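Local coordinates for major capsid protein (Paramecium bursaria Chlorella virus 1, PDB 5TIP) that self-assembles as trimers to build the large icosahedral capsid of a chlorella virus, and carries N-linked glycans, at residues L97-G101 with Q102-K106; L118-M121 with N122-Y126; A161-L164 with I165-Q168. One frame throughout, in Å; residues are numbered along the deposited sequence.

Interaction 1: residues L97-G101 with Q102-K106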
loop_
_atom_site.group_PDB
_atom_site.type_symbol
_atom_site.label_atom_id
_atom_site.label_comp_id
_atom_site.label_asym_id
_atom_site.label_seq_id
_atom_site.Cartn_x
_atom_site.Cartn_y
_atom_site.Cartn_z
ATOM N N LEU A 97 -5.157 -7.778 -29.035
ATOM C CA LEU A 97 -3.991 -8.647 -29.119
ATOM C C LEU A 97 -4.295 -9.812 -30.053
ATOM O O LEU A 97 -5.321 -10.482 -29.902
ATOM C CB LEU A 97 -3.593 -9.165 -27.737
ATOM C CG LEU A 97 -2.466 -10.199 -27.732
ATOM C CD1 LEU A 97 -1.156 -9.559 -28.166
ATOM C CD2 LEU A 97 -2.328 -10.845 -26.364
ATOM N N GLU A 98 -3.404 -10.051 -31.014
ATOM C CA GLU A 98 -3.607 -11.062 -32.045
ATOM C C GLU A 98 -2.355 -11.911 -32.202
ATOM O O GLU A 98 -1.250 -11.373 -32.321
ATOM C CB GLU A 98 -3.964 -10.403 -33.382
ATOM C CG GLU A 98 -4.164 -11.374 -34.527
ATOM C CD GLU A 98 -4.372 -10.668 -35.854
ATOM O OE1 GLU A 98 -5.470 -10.114 -36.072
ATOM O OE2 GLU A 98 -3.430 -10.662 -36.676
ATOM N N ILE A 99 -2.531 -13.231 -32.209
ATOM C CA ILE A 99 -1.449 -14.184 -32.445
ATOM C C ILE A 99 -1.843 -15.068 -33.620
ATOM O O ILE A 99 -2.844 -15.794 -33.548
ATOM C CB ILE A 99 -1.143 -15.039 -31.206
ATOM C CG1 ILE A 99 -0.661 -14.167 -30.045
ATOM C CG2 ILE A 99 -0.114 -16.110 -31.541
ATOM C CD1 ILE A 99 -0.381 -14.949 -28.777
ATOM N N GLY A 100 -1.057 -15.013 -34.691
ATOM C CA GLY A 100 -1.324 -15.845 -35.855
ATOM C C GLY A 100 -2.669 -15.577 -36.490
ATOM O O GLY A 100 -3.322 -16.509 -36.975
ATOM N N GLY A 101 -3.106 -14.322 -36.491
ATOM C CA GLY A 101 -4.397 -13.977 -37.037
ATOM C C GLY A 101 -5.564 -14.211 -36.106
ATOM O O GLY A 101 -6.700 -13.876 -36.468
ATOM N N GLN A 102 -5.329 -14.760 -34.918
ATOM C CA GLN A 102 -6.389 -15.091 -33.977
ATOM C C GLN A 102 -6.359 -14.102 -32.821
ATOM O O GLN A 102 -5.302 -13.872 -32.225
ATOM C CB GLN A 102 -6.216 -16.517 -33.453
ATOM C CG GLN A 102 -6.013 -17.547 -34.550
ATOM C CD GLN A 102 -7.152 -17.575 -35.544
ATOM O OE1 GLN A 102 -8.322 -17.536 -35.167
ATOM N NE2 GLN A 102 -6.816 -17.635 -36.829
ATOM N N ARG A 103 -7.517 -13.532 -32.498
ATOM C CA ARG A 103 -7.601 -12.604 -31.377
ATOM C C ARG A 103 -7.416 -13.353 -30.063
ATOM O O ARG A 103 -8.133 -14.317 -29.778
ATOM C CB ARG A 103 -8.943 -11.877 -31.380
ATOM C CG ARG A 103 -9.158 -10.991 -30.165
ATOM C CD ARG A 103 -10.589 -10.495 -30.079
ATOM N NE ARG A 103 -10.931 -9.594 -31.175
ATOM C CZ ARG A 103 -12.096 -8.966 -31.283
ATOM N NH1 ARG A 103 -13.032 -9.140 -30.360
ATOM N NH2 ARG A 103 -12.328 -8.163 -32.314
ATOM N N ILE A 104 -6.459 -12.899 -29.259
ATOM C CA ILE A 104 -6.233 -13.484 -27.942
ATOM C C ILE A 104 -6.992 -12.723 -26.864
ATOM O O ILE A 104 -7.559 -13.325 -25.950
ATOM C CB ILE A 104 -4.721 -13.524 -27.647
ATOM C CG1 ILE A 104 -3.984 -14.227 -28.787
ATOM C CG2 ILE A 104 -4.449 -14.223 -26.328
ATOM C CD1 ILE A 104 -4.442 -15.647 -29.026
ATOM N N ASP A 105 -7.020 -11.397 -26.964
ATOM C CA ASP A 105 -7.725 -10.564 -26.001
ATOM C C ASP A 105 -7.944 -9.200 -26.635
ATOM O O ASP A 105 -7.248 -8.818 -27.580
ATOM C CB ASP A 105 -6.940 -10.442 -24.691
ATOM C CG ASP A 105 -7.817 -10.057 -23.519
ATOM O OD1 ASP A 105 -9.046 -9.934 -23.709
ATOM O OD2 ASP A 105 -7.277 -9.878 -22.406
ATOM N N LYS A 106 -8.922 -8.467 -26.108
ATOM C CA LYS A 106 -9.191 -7.119 -26.588
ATOM C C LYS A 106 -9.713 -6.281 -25.433
ATOM O O LYS A 106 -10.653 -6.688 -24.744
ATOM C CB LYS A 106 -10.197 -7.124 -27.745
ATOM C CG LYS A 106 -10.528 -5.736 -28.270
ATOM C CD LYS A 106 -11.385 -5.798 -29.524
ATOM C CE LYS A 106 -11.655 -4.406 -30.075
ATOM N NZ LYS A 106 -12.414 -4.447 -31.356
#
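Leu97, Glu98 and Ile99 pair with Gln102 to Asp105 across a tight beta hairpin. Ile99 and Gln102 form an antiparallel hydrogen-bonded pair that closes the hairpin. Ile99 N gives to Gln102 O at 2.8 Å, and Gln102 N gives to Ile99 O at 3.0 Å. The turn from Ile99 to Gln102 is type I'. Gly100 and Gly101 hold its two middle places, both with positive phi.

The pairing then slips by one residue. Ile104 N bonds Leu97 O at 2.7 Å, and Leu97 N bonds Asp105 O at 2.8 Å. Ile104 and Asp105 thus both face Leu97, which makes a classic beta bulge.

The apolar packing centres on Ile104. Its side chain meets those of Leu97 and Ile99 on one face of the hairpin. Ile99 CG1 lies 3.6 Å from Ile104 CG1, and Leu97 CD2 lies 3.8 Å from Ile104 CB. Leu97 CG stands anti to its own nitrogen (chi1 174°), and its CD2 branch makes this contact.

Charged side chains occupy the other face. Glu98 CG rests 3.6 Å from Gln102 O. Arg103 forms a salt bridge with Glu96, and Lys106 CD lies over the centre of the Arg103 guanidinium.

Strand 92-99 lies between strands 172-178 and 102-108 in a four-stranded antiparallel sheet. As in related capsid proteins, this sheet probably belongs to the N-terminal jelly roll of a double jelly-roll fold. Glu98 bonds Lys173 through the backbone and Tyr175 OH through its carboxylate. Phe153 of helix 153-156 touches both Leu97 and Ile104. Asp105 OD1 accepts from Leu230 N, which ties the hairpin to strand 223-237.

Interaction 2: residues L118-M121 with N122-Y126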
loop_
_atom_site.group_PDB
_atom_site.type_symbol
_atom_site.label_atom_id
_atom_site.label_comp_id
_atom_site.label_asym_id
_atom_site.label_seq_id
_atom_site.Cartn_x
_atom_site.Cartn_y
_atom_site.Cartn_z
ATOM N N LEU A 118 -10.756 -0.340 -9.611
ATOM C CA LEU A 118 -10.905 -1.526 -8.778
ATOM C C LEU A 118 -9.583 -2.119 -8.309
ATOM O O LEU A 118 -9.461 -2.481 -7.136
ATOM C CB LEU A 118 -11.695 -2.603 -9.531
ATOM C CG LEU A 118 -13.219 -2.477 -9.552
ATOM C CD1 LEU A 118 -13.812 -3.518 -10.481
ATOM C CD2 LEU A 118 -13.791 -2.626 -8.151
ATOM N N PHE A 119 -8.588 -2.230 -9.189
ATOM C CA PHE A 119 -7.417 -3.051 -8.914
ATOM C C PHE A 119 -6.124 -2.261 -8.758
ATOM O O PHE A 119 -5.090 -2.856 -8.436
ATOM C CB PHE A 119 -7.263 -4.109 -10.009
ATOM C CG PHE A 119 -8.425 -5.054 -10.084
ATOM C CD1 PHE A 119 -8.568 -6.066 -9.152
ATOM C CD2 PHE A 119 -9.389 -4.914 -11.068
ATOM C CE1 PHE A 119 -9.641 -6.931 -9.207
ATOM C CE2 PHE A 119 -10.466 -5.776 -11.129
ATOM C CZ PHE A 119 -10.592 -6.786 -10.196
ATOM N N ARG A 120 -6.140 -0.955 -8.983
ATOM C CA ARG A 120 -5.022 -0.112 -8.587
ATOM C C ARG A 120 -5.379 0.641 -7.313
ATOM O O ARG A 120 -6.552 0.849 -6.995
ATOM C CB ARG A 120 -4.636 0.865 -9.699
ATOM C CG ARG A 120 -3.798 0.228 -10.796
ATOM C CD ARG A 120 -3.050 1.271 -11.611
ATOM N NE ARG A 120 -2.483 0.699 -12.829
ATOM C CZ ARG A 120 -3.150 0.573 -13.971
ATOM N NH1 ARG A 120 -4.408 0.980 -14.053
ATOM N NH2 ARG A 120 -2.561 0.038 -15.030
ATOM N N MET A 121 -4.347 1.042 -6.578
ATOM C CA MET A 121 -4.564 1.679 -5.289
ATOM C C MET A 121 -3.312 2.436 -4.881
ATOM O O MET A 121 -2.217 2.191 -5.396
ATOM C CB MET A 121 -4.927 0.653 -4.210
ATOM C CG MET A 121 -3.805 -0.330 -3.910
ATOM S SD MET A 121 -4.270 -1.631 -2.751
ATOM C CE MET A 121 -5.450 -2.557 -3.728
ATOM N N ASN A 122 -3.501 3.366 -3.953
ATOM C CA ASN A 122 -2.415 4.002 -3.188
ATOM C C ASN A 122 -1.531 4.797 -4.156
ATOM O O ASN A 122 -2.047 5.381 -5.122
ATOM C CB ASN A 122 -1.698 2.942 -2.382
ATOM C CG ASN A 122 -2.611 2.249 -1.397
ATOM O OD1 ASN A 122 -3.520 2.866 -0.844
ATOM N ND2 ASN A 122 -2.377 0.962 -1.172
ATOM N N ASP A 123 -0.215 4.845 -3.914
ATOM C CA ASP A 123 0.684 5.645 -4.741
ATOM C C ASP A 123 0.811 5.081 -6.150
ATOM O O ASP A 123 1.049 5.839 -7.098
ATOM C CB ASP A 123 2.061 5.725 -4.086
ATOM C CG ASP A 123 2.074 6.628 -2.874
ATOM O OD1 ASP A 123 1.051 7.292 -2.605
ATOM O OD2 ASP A 123 3.109 6.658 -2.179
ATOM N N ASP A 124 0.656 3.764 -6.303
ATOM C CA ASP A 124 0.688 3.157 -7.627
ATOM C C ASP A 124 -0.399 3.730 -8.523
ATOM O O ASP A 124 -0.151 4.043 -9.698
ATOM C CB ASP A 124 0.527 1.647 -7.491
ATOM C CG ASP A 124 0.635 0.933 -8.811
ATOM O OD1 ASP A 124 1.565 1.212 -9.587
ATOM O OD2 ASP A 124 -0.214 0.077 -9.088
ATOM N N ARG A 125 -1.570 3.949 -7.935
ATOM C CA ARG A 125 -2.697 4.530 -8.646
ATOM C C ARG A 125 -2.396 5.976 -9.033
ATOM O O ARG A 125 -2.688 6.392 -10.154
ATOM C CB ARG A 125 -3.963 4.465 -7.790
ATOM C CG ARG A 125 -5.225 4.907 -8.512
ATOM C CD ARG A 125 -6.390 3.980 -8.208
ATOM N NE ARG A 125 -6.962 4.235 -6.889
ATOM C CZ ARG A 125 -8.047 3.631 -6.417
ATOM N NH1 ARG A 125 -8.683 2.731 -7.155
ATOM N NH2 ARG A 125 -8.498 3.925 -5.205
ATOM N N TYR A 126 -1.815 6.745 -8.112
ATOM C CA TYR A 126 -1.493 8.136 -8.413
ATOM C C TYR A 126 -0.400 8.238 -9.471
ATOM O O TYR A 126 -0.441 9.132 -10.328
ATOM C CB TYR A 126 -1.070 8.873 -7.142
ATOM C CG TYR A 126 -0.644 10.309 -7.394
ATOM C CD1 TYR A 126 -1.543 11.240 -7.872
ATOM C CD2 TYR A 126 0.647 10.739 -7.127
ATOM C CE1 TYR A 126 -1.176 12.552 -8.109
ATOM C CE2 TYR A 126 1.024 12.059 -7.354
ATOM C CZ TYR A 126 0.106 12.955 -7.846
ATOM O OH TYR A 126 0.466 14.264 -8.078
HETATM O O HOH W 1 -0.432 -1.392 -11.649
HETATM O O HOH W 2 -1.975 -0.900 -7.190
#
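Arg120 and Arg125 lie against each other through their aliphatic parts, with Arg120 CB 3.9 Å from Arg125 CD. The Arg125 chain bends at chi2 (137°) and again at chi3, which brings its guanidinium beside the backbone of 120-121. One face of that group looks onto Arg120 O and Met121 CA. Arg125 NH1 is 2.8 Å from Arg120 O, but the angle is too poor for a hydrogen bond. The Arg125 guanidinium bonds instead to Asp116 O and Val345 O.

Arg120 extends from CG to NE and passes Asp124 obliquely. The guanidinium and carboxylate planes are 54° apart. Arg120 NE and Asp124 OD2 stay 4.4 Å apart, too far for a salt bridge. One water joins them: it donates to Asp124 OD2 and accepts weakly from Arg120 NE. A second water donates to Asp124 OD2 at 2.8 Å and accepts from Met121 N.

Met121 O receives Arg125 N at 3.2 Å, from well above the carbonyl plane. This bond binds the link between helices 109-119 and 122-132 to the first turn of the later helix. Asn122 packs on Asn122 of both other subunits.

Arg120 and Asp124 thus pair indirectly. The carboxylate probably favours the charged form of Arg120, with water bridging the gap. Arg120 also makes a cation-pi contact with Tyr128. Arg125 spends N-H groups on backbone carbonyls, Arg120 on Tyr339 OH of the second subunit.

Interaction 3: residues A161-L164 with I165-Q168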
loop_
_atom_site.group_PDB
_atom_site.type_symbol
_atom_site.label_atom_id
_atom_site.label_comp_id
_atom_site.label_asym_id
_atom_site.label_seq_id
_atom_site.Cartn_x
_atom_site.Cartn_y
_atom_site.Cartn_z
ATOM N N ALA A 161 5.219 -14.567 -19.687
ATOM C CA ALA A 161 5.875 -13.894 -20.802
ATOM C C ALA A 161 5.620 -14.635 -22.109
ATOM O O ALA A 161 5.817 -15.850 -22.198
ATOM C CB ALA A 161 7.377 -13.786 -20.541
ATOM N N LEU A 162 5.185 -13.895 -23.119
ATOM C CA LEU A 162 4.841 -14.487 -24.409
ATOM C C LEU A 162 6.098 -14.918 -25.153
ATOM O O LEU A 162 6.940 -14.068 -25.469
ATOM C CB LEU A 162 4.048 -13.491 -25.247
ATOM C CG LEU A 162 3.513 -14.039 -26.569
ATOM C CD1 LEU A 162 2.485 -15.125 -26.305
ATOM C CD2 LEU A 162 2.922 -12.926 -27.420
ATOM N N PRO A 163 6.270 -16.208 -25.456
ATOM C CA PRO A 163 7.502 -16.647 -26.122
ATOM C C PRO A 163 7.470 -16.441 -27.629
ATOM O O PRO A 163 6.925 -17.270 -28.366
ATOM C CB PRO A 163 7.577 -18.134 -25.760
ATOM C CG PRO A 163 6.153 -18.545 -25.606
ATOM C CD PRO A 163 5.396 -17.340 -25.099
ATOM N N LEU A 164 8.047 -15.331 -28.098
ATOM C CA LEU A 164 8.159 -15.110 -29.536
ATOM C C LEU A 164 9.044 -16.159 -30.192
ATOM O O LEU A 164 8.825 -16.516 -31.354
ATOM C CB LEU A 164 8.707 -13.714 -29.824
ATOM C CG LEU A 164 7.815 -12.508 -29.530
ATOM C CD1 LEU A 164 8.479 -11.240 -30.038
ATOM C CD2 LEU A 164 6.454 -12.687 -30.168
ATOM N N ILE A 165 10.048 -16.662 -29.468
ATOM C CA ILE A 165 10.937 -17.668 -30.030
ATOM C C ILE A 165 10.200 -18.975 -30.290
ATOM O O ILE A 165 10.621 -19.766 -31.141
ATOM C CB ILE A 165 12.151 -17.882 -29.105
ATOM C CG1 ILE A 165 13.155 -18.833 -29.757
ATOM C CG2 ILE A 165 11.706 -18.396 -27.742
ATOM C CD1 ILE A 165 14.235 -19.301 -28.835
ATOM N N ALA A 166 9.094 -19.214 -29.594
ATOM C CA ALA A 166 8.284 -20.405 -29.798
ATOM C C ALA A 166 7.144 -20.178 -30.784
ATOM O O ALA A 166 6.293 -21.057 -30.940
ATOM C CB ALA A 166 7.727 -20.896 -28.461
ATOM N N LEU A 167 7.109 -19.025 -31.448
ATOM C CA LEU A 167 6.043 -18.658 -32.376
ATOM C C LEU A 167 6.621 -18.240 -33.724
ATOM O O LEU A 167 6.254 -17.205 -34.285
ATOM C CB LEU A 167 5.193 -17.529 -31.797
ATOM C CG LEU A 167 4.365 -17.793 -30.538
ATOM C CD1 LEU A 167 3.774 -16.489 -30.030
ATOM C CD2 LEU A 167 3.266 -18.800 -30.818
ATOM N N GLN A 168 7.539 -19.043 -34.273
ATOM C CA GLN A 168 8.225 -18.630 -35.495
ATOM C C GLN A 168 7.306 -18.583 -36.710
ATOM O O GLN A 168 7.657 -17.941 -37.706
ATOM C CB GLN A 168 9.411 -19.550 -35.795
ATOM C CG GLN A 168 9.046 -20.978 -36.161
ATOM C CD GLN A 168 10.235 -21.752 -36.702
ATOM O OE1 GLN A 168 11.188 -21.164 -37.216
ATOM N NE2 GLN A 168 10.190 -23.073 -36.583
#
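Pro163 and Leu164 meet Ala166 and Leu167 in two overlapping type I beta turns, 163-166 and 164-167, where the chain leaves the short, weakly bonded strand 162-163 of the N-terminal jelly roll. Each turn has a hydrogen bond from the N-H of a residue to the carbonyl three residues earlier. Ala166 N gives to Pro163 O at 3.2 Å. The donor sits above the carbonyl plane, and the N-H...O angle of 139° is far from straight. Leu167 N gives to Leu164 O at 3.0 Å, though the place of that oxygen is less sure.

The side chains close over the bend. Pro163 CB lies 3.9 Å from Ala166 CB, and the ring carbon Pro163 CG is nearly as close to the same methyl. Leu167 folds back over the turn. Its CG lies beside its own backbone nitrogen (chi1 -65°), which brings CG and CD1 up to Pro163 O, beyond the oxygen end of the carbonyl. Leu167 CG comes 3.4 Å from Pro163 O.

The bend is buried among neighbouring elements. Ile425 of strand 412-426 touches Pro163, Ala166 and Leu167. Phe218 of helix 212-220 touches Pro163 and Ile165. Leu162 is bonded to Ile66 through the backbone. The turn thus packs against strand 65-76, helix 212-220 and strand 412-426, the last from the second jelly roll.

Leu162 and Leu167 cross at about a right angle, with Leu162 CD1 4.2 Å from Leu167 CD1.

The three contacts come in series along the chain, all in its N-terminal jelly-roll half. Interactions 1 and 3 are neighbours, with centres about 14 Å apart. They touch: Ile99 CD1 lies 3.8 Å from Leu162 CD1. The hairpin and the turn thus share an apolar patch, although their strands belong to different sheets. Interaction 2 stands apart. Its centre is about 28 Å from that of interaction 1 and about 31 Å from that of interaction 3. Strand 102-108 leads from the hairpin straight into helix 109-119. Interaction 1 touches no other chain of the trimer. Interaction 3 does so through Ala161, on Phe26 of the third subunit. Interaction 2 lies where the subunits meet.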